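Phosphoglycerol transferase GacH (Streptococcus pyogenes MGAS5005, PDB 6DGM) probably transfers glycerol phosphate to a streptococcal rhamnose polysaccharide, with this chain forming the metal-dependent, sulfatase-like catalytic domain of a longer membrane protein. Local coordinates at residues Ile136-Ala141 with Asn187-Leu192; Ile42-Glu47 with Phe201-Met206. All coordinates share one frame; numbering follows the deposited sequence.

Contact 2 joins two neighbouring parallel strands near the middle of the mixed eight-stranded sheet; contact 1 lays helix 182-192 over the next strand along, 135-139. Their centres are about 9 Å apart. In chain order come Ile42-Glu47, Ile136-Ala141, Asn187-Leu192 and Phe201-Met206, so the two segments of contact 1 fall between those of contact 2, and the helix of the first leads into strand 200-204 of the second. That strand is the seam between them: Ile136 O probably accepts a hydrogen bond from Ser202 N, 2.9 Å away. Both contacts also reach sn-glycerol-1-phosphate, through residues near the C-terminal ends of the strands, while Glu47 of contact 2 binds manganese as well.

Contact 1: Ile136-Ala141 with Asn187-Leu192; sequences IAMHPA and NNILSL. With 1GP (sn-glycerol-1-phosphate), chain D.
The amide of Asn188, whose CB meets Met138 CE at 3.8 Å, is held at its edge by two backbone partners: OD1 accepts from Lys171 N and ND2 donates to Thr184 O. The other flat group, the imidazole of His139, takes no part in the helix packing and presents its edge to sn-glycerol-1-phosphate: NE2 lies 2.7 Å from ligand O2 in a hydrogen bond whose proton could come from either partner. Over one face of the ring, offset toward the rim, sits Ala141 N. ND1 is hydrogen-bonded to Ile204 O, so both ring nitrogens are engaged and the rotation of the ring is fixed. In Met138 the bend at chi3 (52°) carries CE past Ile189 to Asn188 CB, while SD stays on Ile189 CG1 at 3.6 Å, the thioether lying aslant over that branch. Further back along the strand, Ile136 CG2 meets Leu192 CD1 at 4.1 Å. No hydrogen bond crosses between the segments. Helix and strand run nearly antiparallel, at 161°, with Ile136 and Met138 facing the helix. This is the packing of a beta-alpha-beta crossover: the chain passes from strand 159-162 through helix 182-192 to strand 200-204, over the intervening strand 135-139, whose end supplies a ligand-binding histidine.

Contact 2: Ile42-Glu47 with Phe201-Met206; sequences IYLLSE and FSVITM. With MN (manganese (II) ion), chain C; 1GP (sn-glycerol-1-phosphate), chain D.
Ile42-Glu47 and Phe201-Met206 are first of all parallel sheet partners. Tyr43 and Leu45 each use N and O to bond across, Tyr43 to Phe201 O and Val203 N, Leu45 to Val203 O and Thr205 N. Where the sheet pairing stops, a side chain takes over: Glu47 N donates to Thr205 OG1 at 2.8 Å, the hydroxyl being brought there by a chi1 of 70°, which sets it between the backbone N and carbonyl carbon of Thr205.

Apolar contacts occupy both faces. Ile42 lies alongside Phe201, CG1 to CD1 3.8 Å, and Leu44 CD2 presses on Val203 CG1 at 3.6 Å. On the reverse face Leu45 CD2 meets Ile204 CG2 at 4.2 Å.

At the ligand end, Glu47 grips manganese with both carboxylate oxygens, OE1 at 2.2 Å and OE2 at 2.3 Å, and ligand O2P shares the metal. A water donates to Glu47 OE2 and Thr205 O and also bonds ligand O3. Thr89, Asp270 and His271 complete the metal site.

Strand 263-269 pairs with the far edge of strand 40-46, and strand 135-139 with that of 200-204. Helix 182-192 packs against Leu44 and Val203, while helix 89-98 meets Tyr43, Leu45 and Ile204 on the other face.

Contact 1: Ile136-Ala141 with Asn187-Leu192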
loop_
_atom_site.group_PDB
_atom_site.type_symbol
_atom_site.label_atom_id
_atom_site.label_comp_id
_atom_site.label_asym_id
_atom_site.label_seq_id
_atom_site.Cartn_x
_atom_site.Cartn_y
_atom_site.Cartn_z
ATOM N N ILE A 136 -6.277 12.299 6.590
ATOM C CA ILE A 136 -5.065 13.099 6.454
ATOM C C ILE A 136 -4.130 12.434 5.460
ATOM O O ILE A 136 -3.816 11.251 5.610
ATOM C CB ILE A 136 -4.352 13.261 7.817
ATOM C CG1 ILE A 136 -5.278 13.951 8.824
ATOM C CG2 ILE A 136 -3.002 13.987 7.630
ATOM C CD1 ILE A 136 -4.747 13.960 10.268
ATOM N N ALA A 137 -3.676 13.192 4.451
ATOM C CA ALA A 137 -2.643 12.748 3.531
ATOM C C ALA A 137 -1.352 13.518 3.775
ATOM O O ALA A 137 -1.378 14.660 4.221
ATOM C CB ALA A 137 -3.083 12.949 2.058
ATOM N N MET A 138 -0.220 12.879 3.480
ATOM C CA MET A 138 1.090 13.474 3.714
ATOM C C MET A 138 2.077 13.005 2.662
ATOM O O MET A 138 2.218 11.799 2.454
ATOM C CB MET A 138 1.624 13.042 5.087
ATOM C CG MET A 138 0.701 13.396 6.212
ATOM S SD MET A 138 1.260 12.763 7.828
ATOM C CE MET A 138 2.865 13.358 7.876
ATOM N N HIS A 139 2.792 13.951 2.043
ATOM C CA HIS A 139 3.833 13.612 1.073
ATOM C C HIS A 139 4.817 14.766 0.921
ATOM O O HIS A 139 4.407 15.870 0.544
ATOM C CB HIS A 139 3.209 13.324 -0.288
ATOM C CG HIS A 139 4.214 13.045 -1.368
ATOM N ND1 HIS A 139 5.156 12.043 -1.263
ATOM C CD2 HIS A 139 4.395 13.603 -2.590
ATOM C CE1 HIS A 139 5.876 12.000 -2.373
ATOM N NE2 HIS A 139 5.444 12.949 -3.185
ATOM N N PRO A 140 6.125 14.572 1.206
ATOM C CA PRO A 140 7.053 15.716 1.148
ATOM C C PRO A 140 7.555 16.024 -0.265
ATOM O O PRO A 140 8.741 15.939 -0.573
ATOM C CB PRO A 140 8.161 15.310 2.128
ATOM C CG PRO A 140 8.042 13.881 2.356
ATOM C CD PRO A 140 6.699 13.409 1.917
ATOM N N ALA A 141 6.626 16.415 -1.125
ATOM C CA ALA A 141 6.939 16.998 -2.427
ATOM C C ALA A 141 5.743 17.873 -2.787
ATOM O O ALA A 141 4.998 18.306 -1.900
ATOM C CB ALA A 141 7.264 15.909 -3.459
ATOM N N ASN A 187 7.552 11.933 12.538
ATOM C CA ASN A 187 7.274 12.834 13.645
ATOM C C ASN A 187 6.101 13.746 13.332
ATOM O O ASN A 187 5.354 14.130 14.241
ATOM C CB ASN A 187 8.534 13.592 14.031
ATOM C CG ASN A 187 9.447 12.746 14.897
ATOM O OD1 ASN A 187 8.994 11.782 15.531
ATOM N ND2 ASN A 187 10.713 13.103 14.953
ATOM N N ASN A 188 5.888 14.051 12.057
ATOM C CA ASN A 188 4.697 14.805 11.678
ATOM C C ASN A 188 3.430 13.958 11.796
ATOM O O ASN A 188 2.379 14.478 12.168
ATOM C CB ASN A 188 4.872 15.410 10.296
ATOM C CG ASN A 188 5.577 16.739 10.344
ATOM O OD1 ASN A 188 4.937 17.792 10.406
ATOM N ND2 ASN A 188 6.912 16.710 10.362
ATOM N N ILE A 189 3.497 12.652 11.493
ATOM C CA ILE A 189 2.354 11.786 11.796
ATOM C C ILE A 189 2.046 11.834 13.290
ATOM O O ILE A 189 0.907 12.074 13.704
ATOM C CB ILE A 189 2.619 10.341 11.356
ATOM C CG1 ILE A 189 2.815 10.252 9.837
ATOM C CG2 ILE A 189 1.440 9.422 11.791
ATOM C CD1 ILE A 189 3.335 8.914 9.426
ATOM N N LEU A 190 3.068 11.609 14.117
ATOM C CA LEU A 190 2.862 11.544 15.563
ATOM C C LEU A 190 2.230 12.822 16.105
ATOM O O LEU A 190 1.375 12.766 16.994
ATOM C CB LEU A 190 4.186 11.259 16.268
ATOM C CG LEU A 190 4.771 9.867 16.035
ATOM C CD1 LEU A 190 6.187 9.770 16.616
ATOM C CD2 LEU A 190 3.887 8.768 16.602
ATOM N N SER A 191 2.640 13.988 15.583
ATOM C CA SER A 191 2.095 15.246 16.068
ATOM C C SER A 191 0.632 15.453 15.680
ATOM O O SER A 191 -0.040 16.306 16.271
ATOM C CB SER A 191 2.932 16.413 15.543
ATOM O OG SER A 191 2.720 16.586 14.157
ATOM N N LEU A 192 0.131 14.715 14.694
ATOM C CA LEU A 192 -1.252 14.863 14.267
ATOM C C LEU A 192 -2.169 13.790 14.832
ATOM O O LEU A 192 -3.398 13.933 14.737
ATOM C CB LEU A 192 -1.334 14.831 12.744
ATOM C CG LEU A 192 -0.676 16.000 12.014
ATOM C CD1 LEU A 192 -0.650 15.747 10.498
ATOM C CD2 LEU A 192 -1.396 17.275 12.324
HETATM C C3 1GP D . 6.958 11.991 -6.014
HETATM O O3 1GP D . 5.691 10.033 -5.298
HETATM C C2 1GP D . 6.402 10.637 -6.399
HETATM O O2 1GP D . 5.941 12.971 -5.820
HETATM C C1 1GP D . 7.512 9.709 -6.868
HETATM O O1P 1GP D . 6.962 8.557 -7.516
HETATM O O2P 1GP D . 8.792 6.632 -7.390
HETATM O O3P 1GP D . 7.013 6.866 -9.314
HETATM O O4P 1GP D . 8.939 8.516 -9.107
HETATM P P 1GP D . 7.966 7.578 -8.329
#

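Contact 2: Ile42-Glu47 with Phe201-Met206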
loop_
_atom_site.group_PDB
_atom_site.type_symbol
_atom_site.label_atom_id
_atom_site.label_comp_id
_atom_site.label_asym_id
_atom_site.label_seq_id
_atom_site.Cartn_x
_atom_site.Cartn_y
_atom_site.Cartn_z
ATOM N N ILE A 42 -2.986 3.835 9.480
ATOM C CA ILE A 42 -1.945 4.567 8.767
ATOM C C ILE A 42 -1.466 3.696 7.612
ATOM O O ILE A 42 -0.942 2.602 7.842
ATOM C CB ILE A 42 -0.769 4.912 9.691
ATOM C CG1 ILE A 42 -1.230 5.796 10.857
ATOM C CG2 ILE A 42 0.328 5.603 8.883
ATOM C CD1 ILE A 42 -0.262 5.813 12.038
ATOM N N TYR A 43 -1.659 4.160 6.384
ATOM C CA TYR A 43 -1.094 3.508 5.207
ATOM C C TYR A 43 0.211 4.226 4.902
ATOM O O TYR A 43 0.202 5.422 4.606
ATOM C CB TYR A 43 -2.035 3.570 4.004
ATOM C CG TYR A 43 -3.125 2.521 3.966
ATOM C CD1 TYR A 43 -3.494 1.820 5.106
ATOM C CD2 TYR A 43 -3.802 2.247 2.788
ATOM C CE1 TYR A 43 -4.504 0.867 5.063
ATOM C CE2 TYR A 43 -4.806 1.298 2.736
ATOM C CZ TYR A 43 -5.154 0.613 3.865
ATOM O OH TYR A 43 -6.153 -0.344 3.814
ATOM N N LEU A 44 1.322 3.516 5.021
ATOM C CA LEU A 44 2.661 4.111 4.987
ATOM C C LEU A 44 3.381 3.516 3.785
ATOM O O LEU A 44 3.911 2.403 3.853
ATOM C CB LEU A 44 3.386 3.794 6.280
ATOM C CG LEU A 44 4.570 4.672 6.700
ATOM C CD1 LEU A 44 5.602 4.742 5.593
ATOM C CD2 LEU A 44 4.121 6.056 7.079
ATOM N N LEU A 45 3.352 4.238 2.668
ATOM C CA LEU A 45 4.102 3.881 1.470
ATOM C C LEU A 45 5.524 4.371 1.689
ATOM O O LEU A 45 5.767 5.577 1.741
ATOM C CB LEU A 45 3.450 4.518 0.251
ATOM C CG LEU A 45 3.999 4.132 -1.132
ATOM C CD1 LEU A 45 3.086 4.622 -2.257
ATOM C CD2 LEU A 45 5.441 4.649 -1.343
ATOM N N SER A 46 6.450 3.435 1.842
ATOM C CA SER A 46 7.855 3.722 2.119
ATOM C C SER A 46 8.588 3.662 0.778
ATOM O O SER A 46 8.879 2.579 0.256
ATOM C CB SER A 46 8.398 2.712 3.122
ATOM O OG SER A 46 9.740 3.015 3.481
ATOM N N GLU A 47 8.841 4.833 0.205
ATOM C CA GLU A 47 9.349 4.956 -1.151
ATOM C C GLU A 47 10.572 4.089 -1.378
ATOM O O GLU A 47 11.571 4.199 -0.671
ATOM C CB GLU A 47 9.691 6.427 -1.381
ATOM C CG GLU A 47 10.358 6.745 -2.732
ATOM C CD GLU A 47 9.539 6.256 -3.906
ATOM O OE1 GLU A 47 10.044 5.386 -4.639
ATOM O OE2 GLU A 47 8.408 6.735 -4.094
ATOM N N PHE A 201 -4.702 7.911 7.876
ATOM C CA PHE A 201 -3.566 8.599 7.282
ATOM C C PHE A 201 -3.134 7.861 6.029
ATOM O O PHE A 201 -2.970 6.641 6.053
ATOM C CB PHE A 201 -2.368 8.573 8.236
ATOM C CG PHE A 201 -2.502 9.466 9.448
ATOM C CD1 PHE A 201 -3.221 9.054 10.563
ATOM C CD2 PHE A 201 -1.862 10.687 9.486
ATOM C CE1 PHE A 201 -3.315 9.867 11.684
ATOM C CE2 PHE A 201 -1.934 11.493 10.593
ATOM C CZ PHE A 201 -2.670 11.084 11.707
ATOM N N SER A 202 -2.928 8.608 4.945
ATOM C CA SER A 202 -2.294 8.083 3.741
ATOM C C SER A 202 -0.980 8.819 3.568
ATOM O O SER A 202 -0.972 10.018 3.273
ATOM C CB SER A 202 -3.162 8.282 2.506
ATOM O OG SER A 202 -2.501 7.712 1.367
ATOM N N VAL A 203 0.126 8.108 3.740
ATOM C CA VAL A 203 1.451 8.712 3.795
ATOM C C VAL A 203 2.299 8.155 2.664
ATOM O O VAL A 203 2.306 6.944 2.414
ATOM C CB VAL A 203 2.103 8.421 5.156
ATOM C CG1 VAL A 203 3.463 9.063 5.243
ATOM C CG2 VAL A 203 1.214 8.908 6.305
ATOM N N ILE A 204 3.030 9.045 1.993
ATOM C CA ILE A 204 3.934 8.675 0.914
ATOM C C ILE A 204 5.280 9.334 1.200
ATOM O O ILE A 204 5.408 10.562 1.106
ATOM C CB ILE A 204 3.402 9.124 -0.451
ATOM C CG1 ILE A 204 1.990 8.588 -0.732
ATOM C CG2 ILE A 204 4.338 8.666 -1.575
ATOM C CD1 ILE A 204 0.880 9.572 -0.338
ATOM N N THR A 205 6.279 8.530 1.533
ATOM C CA THR A 205 7.563 9.107 1.909
ATOM C C THR A 205 8.330 9.564 0.673
ATOM O O THR A 205 7.925 9.329 -0.474
ATOM C CB THR A 205 8.416 8.146 2.733
ATOM O OG1 THR A 205 8.873 7.070 1.903
ATOM C CG2 THR A 205 7.642 7.606 3.928
ATOM N N MET A 206 9.472 10.219 0.924
ATOM C CA MET A 206 10.369 10.629 -0.146
ATOM C C MET A 206 11.840 10.327 0.101
ATOM O O MET A 206 12.612 10.367 -0.861
ATOM C CB MET A 206 10.230 12.136 -0.409
ATOM C CG MET A 206 9.196 12.512 -1.431
ATOM S SD MET A 206 9.577 11.832 -3.070
ATOM C CE MET A 206 10.462 13.164 -3.858
HETATM MN MN MN C . 8.125 5.205 -5.775
HETATM C C3 1GP D . 6.958 11.991 -6.014
HETATM O O3 1GP D . 5.691 10.033 -5.298
HETATM C C2 1GP D . 6.402 10.637 -6.399
HETATM O O2 1GP D . 5.941 12.971 -5.820
HETATM C C1 1GP D . 7.512 9.709 -6.868
HETATM O O1P 1GP D . 6.962 8.557 -7.516
HETATM O O2P 1GP D . 8.792 6.632 -7.390
HETATM O O3P 1GP D . 7.013 6.866 -9.314
HETATM O O4P 1GP D . 8.939 8.516 -9.107
HETATM P P 1GP D . 7.966 7.578 -8.329
HETATM O O HOH W 1 7.422 9.070 -3.328
#